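Local coordinates for protein tRNA (guanine(26)-N(2))-dimethyltransferase (Pyrococcus horikoshii, PDB 2DUL) that probably transfers two methyl groups from S-adenosyl-L-methionine to the exocyclic N2 of guanine 26 in tRNA, giving N2-dimethylguanosine, at residues L147-R156 with V203-L213; L213-Y221 with W277-V287. All blocks are in the same frame, centred on the assembly; numbering follows the deposited sequence.

Contact 1 (L147-R156 with V203-L213)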
loop_
_atom_site.group_PDB
_atom_site.type_symbol
_atom_site.label_atom_id
_atom_site.label_comp_id
_atom_site.label_asym_id
_atom_site.label_seq_id
_atom_site.Cartn_x
_atom_site.Cartn_y
_atom_site.Cartn_z
ATOM N N LEU A 147 6.688 -9.887 -6.894
ATOM C CA LEU A 147 7.552 -8.937 -6.203
ATOM C C LEU A 147 9.026 -8.909 -6.587
ATOM O O LEU A 147 9.590 -7.830 -6.805
ATOM C CB LEU A 147 7.449 -9.136 -4.689
ATOM C CG LEU A 147 8.342 -8.198 -3.866
ATOM C CD1 LEU A 147 7.889 -6.754 -4.056
ATOM C CD2 LEU A 147 8.280 -8.582 -2.385
ATOM N N ASP A 148 9.660 -10.077 -6.660
ATOM C CA ASP A 148 11.083 -10.098 -6.980
ATOM C C ASP A 148 11.380 -9.517 -8.357
ATOM O O ASP A 148 12.341 -8.758 -8.527
ATOM C CB ASP A 148 11.648 -11.516 -6.881
ATOM C CG ASP A 148 13.168 -11.527 -6.919
ATOM O OD1 ASP A 148 13.783 -10.919 -6.018
ATOM O OD2 ASP A 148 13.745 -12.133 -7.843
ATOM N N THR A 149 10.557 -9.855 -9.341
ATOM C CA THR A 149 10.772 -9.339 -10.686
ATOM C C THR A 149 10.486 -7.839 -10.747
ATOM O O THR A 149 11.182 -7.098 -11.443
ATOM C CB THR A 149 9.902 -10.089 -11.719
ATOM O OG1 THR A 149 10.150 -11.497 -11.610
ATOM C CG2 THR A 149 10.252 -9.644 -13.146
ATOM N N ALA A 150 9.475 -7.378 -10.015
ATOM C CA ALA A 150 9.173 -5.952 -10.019
ATOM C C ALA A 150 10.368 -5.182 -9.457
ATOM O O ALA A 150 10.673 -4.077 -9.907
ATOM C CB ALA A 150 7.927 -5.667 -9.185
ATOM N N LEU A 151 11.044 -5.777 -8.479
ATOM C CA LEU A 151 12.198 -5.142 -7.855
ATOM C C LEU A 151 13.390 -5.039 -8.801
ATOM O O LEU A 151 14.343 -4.309 -8.523
ATOM C CB LEU A 151 12.591 -5.896 -6.581
ATOM C CG LEU A 151 11.687 -5.608 -5.383
ATOM C CD1 LEU A 151 11.953 -6.608 -4.264
ATOM C CD2 LEU A 151 11.936 -4.176 -4.897
ATOM N N ARG A 152 13.337 -5.771 -9.913
ATOM C CA ARG A 152 14.397 -5.727 -10.916
ATOM C C ARG A 152 13.967 -4.869 -12.114
ATOM O O ARG A 152 14.806 -4.298 -12.808
ATOM C CB ARG A 152 14.755 -7.144 -11.395
ATOM C CG ARG A 152 15.688 -7.909 -10.458
ATOM C CD ARG A 152 16.018 -9.309 -10.974
ATOM N NE ARG A 152 14.997 -10.282 -10.588
ATOM C CZ ARG A 152 14.123 -10.840 -11.416
ATOM N NH1 ARG A 152 14.126 -10.539 -12.708
ATOM N NH2 ARG A 152 13.221 -11.689 -10.942
ATOM N N SER A 153 12.658 -4.781 -12.340
ATOM C CA SER A 153 12.095 -4.007 -13.448
ATOM C C SER A 153 12.017 -2.500 -13.155
ATOM O O SER A 153 12.126 -1.676 -14.068
ATOM C CB SER A 153 10.695 -4.536 -13.786
ATOM O OG SER A 153 10.163 -3.911 -14.947
ATOM N N ALA A 154 11.809 -2.136 -11.894
ATOM C CA ALA A 154 11.754 -0.724 -11.522
ATOM C C ALA A 154 13.191 -0.194 -11.547
ATOM O O ALA A 154 14.128 -0.972 -11.407
ATOM C CB ALA A 154 11.179 -0.571 -10.116
ATOM N N LYS A 155 13.358 1.114 -11.742
ATOM C CA LYS A 155 14.693 1.735 -11.726
ATOM C C LYS A 155 15.221 1.563 -10.296
ATOM O O LYS A 155 14.442 1.301 -9.381
ATOM C CB LYS A 155 14.606 3.237 -12.025
ATOM C CG LYS A 155 14.129 3.618 -13.421
ATOM C CD LYS A 155 15.203 3.377 -14.460
ATOM C CE LYS A 155 14.812 3.982 -15.800
ATOM N NZ LYS A 155 15.808 3.663 -16.854
ATOM N N ARG A 156 16.529 1.731 -10.102
ATOM C CA ARG A 156 17.129 1.577 -8.777
ATOM C C ARG A 156 16.676 2.667 -7.798
ATOM O O ARG A 156 16.878 2.561 -6.585
ATOM C CB ARG A 156 18.662 1.542 -8.900
ATOM C CG ARG A 156 19.171 0.333 -9.697
ATOM C CD ARG A 156 20.698 0.262 -9.734
ATOM N NE ARG A 156 21.249 0.076 -8.395
ATOM C CZ ARG A 156 21.241 -1.071 -7.721
ATOM N NH1 ARG A 156 20.719 -2.172 -8.253
ATOM N NH2 ARG A 156 21.724 -1.105 -6.489
ATOM N N VAL A 203 8.565 -7.311 3.927
ATOM C CA VAL A 203 8.953 -8.304 2.928
ATOM C C VAL A 203 9.527 -7.625 1.679
ATOM O O VAL A 203 10.441 -8.150 1.038
ATOM C CB VAL A 203 7.759 -9.227 2.540
ATOM C CG1 VAL A 203 6.787 -8.493 1.632
ATOM C CG2 VAL A 203 8.290 -10.508 1.877
ATOM N N ILE A 204 9.001 -6.451 1.347
ATOM C CA ILE A 204 9.500 -5.700 0.202
ATOM C C ILE A 204 10.947 -5.298 0.510
ATOM O O ILE A 204 11.833 -5.433 -0.336
ATOM C CB ILE A 204 8.673 -4.415 -0.049
ATOM C CG1 ILE A 204 7.241 -4.782 -0.444
ATOM C CG2 ILE A 204 9.317 -3.587 -1.165
ATOM C CD1 ILE A 204 6.310 -3.587 -0.535
ATOM N N ALA A 205 11.172 -4.821 1.731
ATOM C CA ALA A 205 12.507 -4.409 2.159
ATOM C C ALA A 205 13.487 -5.579 2.115
ATOM O O ALA A 205 14.623 -5.434 1.666
ATOM C CB ALA A 205 12.448 -3.830 3.576
ATOM N N ARG A 206 13.051 -6.740 2.591
ATOM C CA ARG A 206 13.915 -7.916 2.606
ATOM C C ARG A 206 14.252 -8.411 1.205
ATOM O O ARG A 206 15.409 -8.719 0.937
ATOM C CB ARG A 206 13.287 -9.039 3.445
ATOM C CG ARG A 206 13.392 -8.788 4.957
ATOM C CD ARG A 206 12.793 -9.925 5.772
ATOM N NE ARG A 206 11.340 -9.937 5.657
ATOM C CZ ARG A 206 10.581 -11.013 5.843
ATOM N NH1 ARG A 206 11.138 -12.174 6.152
ATOM N NH2 ARG A 206 9.265 -10.921 5.713
ATOM N N TYR A 207 13.269 -8.471 0.306
ATOM C CA TYR A 207 13.541 -8.921 -1.065
ATOM C C TYR A 207 14.426 -7.935 -1.827
ATOM O O TYR A 207 15.200 -8.331 -2.708
ATOM C CB TYR A 207 12.244 -9.107 -1.860
ATOM C CG TYR A 207 11.639 -10.494 -1.777
ATOM C CD1 TYR A 207 11.168 -11.000 -0.568
ATOM C CD2 TYR A 207 11.553 -11.306 -2.912
ATOM C CE1 TYR A 207 10.625 -12.287 -0.482
ATOM C CE2 TYR A 207 11.016 -12.593 -2.840
ATOM C CZ TYR A 207 10.556 -13.076 -1.625
ATOM O OH TYR A 207 10.038 -14.346 -1.541
ATOM N N ALA A 208 14.309 -6.654 -1.493
ATOM C CA ALA A 208 15.074 -5.616 -2.184
ATOM C C ALA A 208 16.560 -5.586 -1.845
ATOM O O ALA A 208 17.388 -5.232 -2.692
ATOM C CB ALA A 208 14.461 -4.243 -1.896
ATOM N N ALA A 209 16.894 -5.950 -0.612
ATOM C CA ALA A 209 18.277 -5.912 -0.141
ATOM C C ALA A 209 19.314 -6.603 -1.016
ATOM O O ALA A 209 20.416 -6.079 -1.189
ATOM C CB ALA A 209 18.363 -6.453 1.309
ATOM N N LYS A 210 18.984 -7.764 -1.574
ATOM C CA LYS A 210 19.962 -8.470 -2.399
ATOM C C LYS A 210 20.406 -7.718 -3.655
ATOM O O LYS A 210 21.439 -8.037 -4.231
ATOM C CB LYS A 210 19.456 -9.872 -2.775
ATOM C CG LYS A 210 18.239 -9.919 -3.682
ATOM C CD LYS A 210 17.860 -11.377 -3.940
ATOM C CE LYS A 210 16.559 -11.507 -4.729
ATOM N NZ LYS A 210 15.415 -10.972 -3.946
ATOM N N TYR A 211 19.634 -6.721 -4.075
ATOM C CA TYR A 211 19.991 -5.932 -5.252
ATOM C C TYR A 211 20.751 -4.689 -4.810
ATOM O O TYR A 211 20.954 -3.760 -5.593
ATOM C CB TYR A 211 18.721 -5.515 -5.994
ATOM C CG TYR A 211 17.913 -6.703 -6.465
ATOM C CD1 TYR A 211 18.446 -7.601 -7.391
ATOM C CD2 TYR A 211 16.636 -6.950 -5.960
ATOM C CE1 TYR A 211 17.723 -8.733 -7.809
ATOM C CE2 TYR A 211 15.904 -8.082 -6.369
ATOM C CZ TYR A 211 16.460 -8.964 -7.293
ATOM O OH TYR A 211 15.757 -10.082 -7.697
ATOM N N ASP A 212 21.175 -4.693 -3.551
ATOM C CA ASP A 212 21.870 -3.560 -2.949
ATOM C C ASP A 212 20.972 -2.326 -3.047
ATOM O O ASP A 212 21.402 -1.238 -3.436
ATOM C CB ASP A 212 23.224 -3.316 -3.627
ATOM C CG ASP A 212 24.240 -4.413 -3.310
ATOM O OD1 ASP A 212 24.062 -5.118 -2.290
ATOM O OD2 ASP A 212 25.220 -4.565 -4.073
ATOM N N LEU A 213 19.706 -2.527 -2.690
ATOM C CA LEU A 213 18.706 -1.469 -2.699
ATOM C C LEU A 213 18.062 -1.397 -1.328
ATOM O O LEU A 213 17.874 -2.419 -0.670
ATOM C CB LEU A 213 17.603 -1.766 -3.717
ATOM C CG LEU A 213 17.947 -1.807 -5.202
ATOM C CD1 LEU A 213 16.721 -2.294 -5.974
ATOM C CD2 LEU A 213 18.390 -0.414 -5.678
#
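The phenol OH of Y211 meets the D148 carboxylate, giving a hydrogen bond to OD1 (2.7 Å) from above the carboxylate plane, while K210 NZ reaches the same OD1 from the opposite face as a salt bridge of 2.6 Å. K210 sets out with CG between its backbone N and carbonyl carbon (chi1 66°), laying CG over the centre of the Y211 ring, runs straight, and bends at chi4 to bring NZ to OD1 and Y207 O. R152 lays CG and CD along the CE1 side of the Y211 ring; its NE donates to OH at 3.0 Å, the oxygen lying in the guanidinium plane though the bond is bent (142°), and NH2 bridges to D148 OD2. The phenol oxygen thus links acid and guanidinium, and a phenylalanine in place of Y211 would probably leave R152 NE and D148 OD1 each short of one partner. Beside this polar group, L151 CD1 packs on Y207 CB (3.5 Å), and L147 CD2 sits over a face of the Y207 ring. Past the helix, R156 turns end-on, NH1 and NH2 both gripping Y211 O, with L213 CD2 3.5 Å above the centre of its guanidinium; D235 holds NE. The axes of helix segments 147-153 and 203-209 come within 9.7 Å and cross at -60°; both helices lie on one face of the central sheet, over strands 158-164 and 226-235, as in the Rossmann-like fold of class I methyltransferases.

Contact 2 (L213-Y221 with W277-V287)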
loop_
_atom_site.group_PDB
_atom_site.type_symbol
_atom_site.label_atom_id
_atom_site.label_comp_id
_atom_site.label_asym_id
_atom_site.label_seq_id
_atom_site.Cartn_x
_atom_site.Cartn_y
_atom_site.Cartn_z
ATOM N N LEU A 213 19.706 -2.527 -2.690
ATOM C CA LEU A 213 18.706 -1.469 -2.699
ATOM C C LEU A 213 18.062 -1.397 -1.328
ATOM O O LEU A 213 17.874 -2.419 -0.670
ATOM C CB LEU A 213 17.603 -1.766 -3.717
ATOM C CG LEU A 213 17.947 -1.807 -5.202
ATOM C CD1 LEU A 213 16.721 -2.294 -5.974
ATOM C CD2 LEU A 213 18.390 -0.414 -5.678
ATOM N N GLY A 214 17.736 -0.186 -0.898
ATOM C CA GLY A 214 17.058 -0.006 0.371
ATOM C C GLY A 214 15.712 0.593 0.012
ATOM O O GLY A 214 15.399 0.728 -1.171
ATOM N N ILE A 215 14.903 0.932 1.007
ATOM C CA ILE A 215 13.619 1.553 0.729
ATOM C C ILE A 215 13.269 2.617 1.757
ATOM O O ILE A 215 13.753 2.601 2.891
ATOM C CB ILE A 215 12.429 0.537 0.727
ATOM C CG1 ILE A 215 12.251 -0.063 2.126
ATOM C CG2 ILE A 215 12.650 -0.547 -0.323
ATOM C CD1 ILE A 215 10.904 -0.753 2.344
ATOM N N ASP A 216 12.430 3.549 1.319
ATOM C CA ASP A 216 11.892 4.601 2.164
ATOM C C ASP A 216 10.399 4.449 1.919
ATOM O O ASP A 216 9.968 4.351 0.765
ATOM C CB ASP A 216 12.323 5.994 1.705
ATOM C CG ASP A 216 13.634 6.435 2.325
ATOM O OD1 ASP A 216 14.008 5.897 3.387
ATOM O OD2 ASP A 216 14.281 7.335 1.753
ATOM N N VAL A 217 9.606 4.396 2.979
ATOM C CA VAL A 217 8.172 4.261 2.792
ATOM C C VAL A 217 7.573 5.625 2.465
ATOM O O VAL A 217 7.802 6.598 3.178
ATOM C CB VAL A 217 7.487 3.703 4.051
ATOM C CG1 VAL A 217 5.981 3.619 3.826
ATOM C CG2 VAL A 217 8.044 2.330 4.380
ATOM N N ILE A 218 6.829 5.695 1.366
ATOM C CA ILE A 218 6.182 6.933 0.974
ATOM C C ILE A 218 4.835 6.973 1.687
ATOM O O ILE A 218 4.477 7.961 2.332
ATOM C CB ILE A 218 5.947 6.979 -0.546
ATOM C CG1 ILE A 218 7.296 6.992 -1.277
ATOM C CG2 ILE A 218 5.115 8.202 -0.909
ATOM C CD1 ILE A 218 7.188 6.740 -2.772
ATOM N N LEU A 219 4.101 5.873 1.579
ATOM C CA LEU A 219 2.791 5.757 2.197
ATOM C C LEU A 219 2.360 4.302 2.220
ATOM O O LEU A 219 2.398 3.624 1.198
ATOM C CB LEU A 219 1.759 6.568 1.408
ATOM C CG LEU A 219 0.287 6.338 1.777
ATOM C CD1 LEU A 219 0.041 6.785 3.210
ATOM C CD2 LEU A 219 -0.608 7.102 0.815
ATOM N N ALA A 220 1.966 3.822 3.393
ATOM C CA ALA A 220 1.496 2.448 3.530
ATOM C C ALA A 220 0.287 2.525 4.442
ATOM O O ALA A 220 0.326 3.185 5.482
ATOM C CB ALA A 220 2.570 1.568 4.137
ATOM N N TYR A 221 -0.790 1.852 4.055
ATOM C CA TYR A 221 -2.003 1.905 4.847
ATOM C C TYR A 221 -2.892 0.688 4.645
ATOM O O TYR A 221 -2.654 -0.133 3.760
ATOM C CB TYR A 221 -2.776 3.182 4.489
ATOM C CG TYR A 221 -3.298 3.223 3.067
ATOM C CD1 TYR A 221 -4.549 2.693 2.749
ATOM C CD2 TYR A 221 -2.542 3.784 2.036
ATOM C CE1 TYR A 221 -5.037 2.720 1.443
ATOM C CE2 TYR A 221 -3.021 3.814 0.719
ATOM C CZ TYR A 221 -4.272 3.280 0.435
ATOM O OH TYR A 221 -4.760 3.303 -0.852
ATOM N N TRP A 277 8.343 -4.244 9.532
ATOM C CA TRP A 277 9.020 -2.972 9.321
ATOM C C TRP A 277 8.678 -2.151 10.564
ATOM O O TRP A 277 7.504 -2.044 10.924
ATOM C CB TRP A 277 8.450 -2.300 8.067
ATOM C CG TRP A 277 8.935 -0.915 7.813
ATOM C CD1 TRP A 277 8.244 0.245 8.007
ATOM C CD2 TRP A 277 10.197 -0.542 7.246
ATOM N NE1 TRP A 277 8.993 1.319 7.584
ATOM C CE2 TRP A 277 10.196 0.864 7.114
ATOM C CE3 TRP A 277 11.326 -1.261 6.831
ATOM C CZ2 TRP A 277 11.282 1.570 6.584
ATOM C CZ3 TRP A 277 12.411 -0.556 6.302
ATOM C CH2 TRP A 277 12.376 0.844 6.185
ATOM N N LEU A 278 9.691 -1.610 11.239
ATOM C CA LEU A 278 9.457 -0.786 12.428
ATOM C C LEU A 278 9.751 0.681 12.123
ATOM O O LEU A 278 9.776 1.523 13.024
ATOM C CB LEU A 278 10.335 -1.246 13.602
ATOM C CG LEU A 278 10.023 -2.613 14.219
ATOM C CD1 LEU A 278 10.954 -2.879 15.393
ATOM C CD2 LEU A 278 8.570 -2.632 14.689
ATOM N N GLY A 279 9.972 0.981 10.848
ATOM C CA GLY A 279 10.238 2.352 10.459
ATOM C C GLY A 279 8.948 3.106 10.192
ATOM O O GLY A 279 7.867 2.633 10.553
ATOM N N PRO A 280 9.025 4.289 9.564
ATOM C CA PRO A 280 7.853 5.114 9.248
ATOM C C PRO A 280 6.910 4.416 8.270
ATOM O O PRO A 280 7.354 3.653 7.412
ATOM C CB PRO A 280 8.464 6.365 8.614
ATOM C CG PRO A 280 9.866 6.409 9.183
ATOM C CD PRO A 280 10.271 4.963 9.157
ATOM N N LEU A 281 5.610 4.667 8.401
ATOM C CA LEU A 281 4.651 4.091 7.467
ATOM C C LEU A 281 4.196 5.192 6.514
ATOM O O LEU A 281 3.320 4.987 5.680
ATOM C CB LEU A 281 3.446 3.481 8.198
ATOM C CG LEU A 281 3.712 2.104 8.824
ATOM C CD1 LEU A 281 2.417 1.547 9.410
ATOM C CD2 LEU A 281 4.266 1.143 7.767
ATOM N N LYS A 282 4.798 6.370 6.652
ATOM C CA LYS A 282 4.468 7.484 5.774
ATOM C C LYS A 282 5.575 8.527 5.736
ATOM O O LYS A 282 6.377 8.641 6.664
ATOM C CB LYS A 282 3.167 8.169 6.214
ATOM C CG LYS A 282 3.293 9.024 7.478
ATOM C CD LYS A 282 2.065 9.920 7.664
ATOM C CE LYS A 282 2.155 10.755 8.942
ATOM N NZ LYS A 282 0.956 11.627 9.113
ATOM N N ASP A 283 5.619 9.269 4.637
ATOM C CA ASP A 283 6.567 10.357 4.479
ATOM C C ASP A 283 5.689 11.573 4.760
ATOM O O ASP A 283 4.878 11.960 3.919
ATOM C CB ASP A 283 7.101 10.412 3.047
ATOM C CG ASP A 283 8.044 11.577 2.825
ATOM O OD1 ASP A 283 7.623 12.724 3.061
ATOM O OD2 ASP A 283 9.203 11.349 2.414
ATOM N N GLU A 284 5.826 12.144 5.953
ATOM C CA GLU A 284 5.035 13.305 6.366
ATOM C C GLU A 284 4.798 14.355 5.290
ATOM O O GLU A 284 3.655 14.717 5.018
ATOM C CB GLU A 284 5.685 13.995 7.566
ATOM C CG GLU A 284 5.525 13.272 8.879
ATOM C CD GLU A 284 6.109 14.062 10.034
ATOM O OE1 GLU A 284 5.699 15.228 10.220
ATOM O OE2 GLU A 284 6.977 13.518 10.754
ATOM N N LYS A 285 5.880 14.856 4.703
ATOM C CA LYS A 285 5.801 15.881 3.660
ATOM C C LYS A 285 4.867 15.493 2.519
ATOM O O LYS A 285 3.908 16.200 2.216
ATOM C CB LYS A 285 7.188 16.153 3.068
ATOM C CG LYS A 285 8.233 16.652 4.052
ATOM C CD LYS A 285 9.611 16.786 3.389
ATOM C CE LYS A 285 10.213 15.426 3.000
ATOM N NZ LYS A 285 9.463 14.701 1.920
ATOM N N ILE A 286 5.166 14.364 1.883
ATOM C CA ILE A 286 4.388 13.879 0.752
ATOM C C ILE A 286 2.905 13.721 1.061
ATOM O O ILE A 286 2.054 14.198 0.308
ATOM C CB ILE A 286 4.965 12.536 0.242
ATOM C CG1 ILE A 286 6.400 12.756 -0.241
ATOM C CG2 ILE A 286 4.099 11.978 -0.880
ATOM C CD1 ILE A 286 7.116 11.493 -0.673
ATOM N N VAL A 287 2.588 13.061 2.170
ATOM C CA VAL A 287 1.190 12.857 2.535
ATOM C C VAL A 287 0.481 14.188 2.797
ATOM O O VAL A 287 -0.714 14.329 2.527
ATOM C CB VAL A 287 1.073 11.939 3.765
ATOM C CG1 VAL A 287 -0.361 11.920 4.271
ATOM C CG2 VAL A 287 1.520 10.521 3.385
#
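W277 takes I215 CD1 over one face of its indole, near the rim, while V217 CG2 comes obliquely to NE1 (3.5 Å). The backbone N of G279 lies against the opposite face, where the chain turns back on the ring. That turn is tied by the indole itself, whose NE1 donates to P280 O (2.9 Å) with the oxygen close to the ring plane. V217 has CG1 anti to its backbone N (chi1 178°), so that CG2 lies against the indole and P280 O, CG1 against L281 O (3.5 Å). Farther along, the two segments are bridged once, at L219 and K282. A220 N donates to L281 O, and D283 N to I218 O, the latter from well above the carbonyl plane (41°) and so off its lone pairs; K282 CA adds a CA-H...O contact to I218 O. The bridge falls at a classic beta bulge, where I218 and L219 both face F230 of the neighbouring strand. I218 CG2 meets I286 CD1 at 3.9 Å, and the L219 and V287 side chains cross at about a right angle, CD1 against CG2, so the first turn of helix 284-295 is packed against the bulge. D283 is the N-cap of that helix: its OD1 accepts a nearly straight bond (175°) from I286 N, which comes from above the carboxylate plane, and uses its syn lone pair in a salt bridge with K285 NZ at 2.9 Å. K282, extended beyond CG, carries its NZ to I312 O and E315 O. Across the contact itself, two backbone bonds fix the alignment of the segments and apolar side chains fill in around them; the charged groups of D283 and K282 are instead spent on the helix start and on the backbone at I312 and E315.

The contacts follow one another along the chain, contact 1 closing at L213 where contact 2 begins, and their centres lie 16 Å apart. Helix 192-209 runs into strand 213-223, an outermost strand of the mixed nine-stranded sheet, so contact 1 joins that helix to helix 144-153 while contact 2 joins the strand to segment 277-287 and the start of helix 284-295. They also touch directly: A205 CB packs on I215 CD1 at 3.7 Å and lies 4.3 Å from W277 CZ3. A205 of helix 192-209, I215 of strand 213-223 and W277 at the end of strand 273-277 thus pack together, joining the edge of the methyltransferase sheet and its covering helix to segment 277-287.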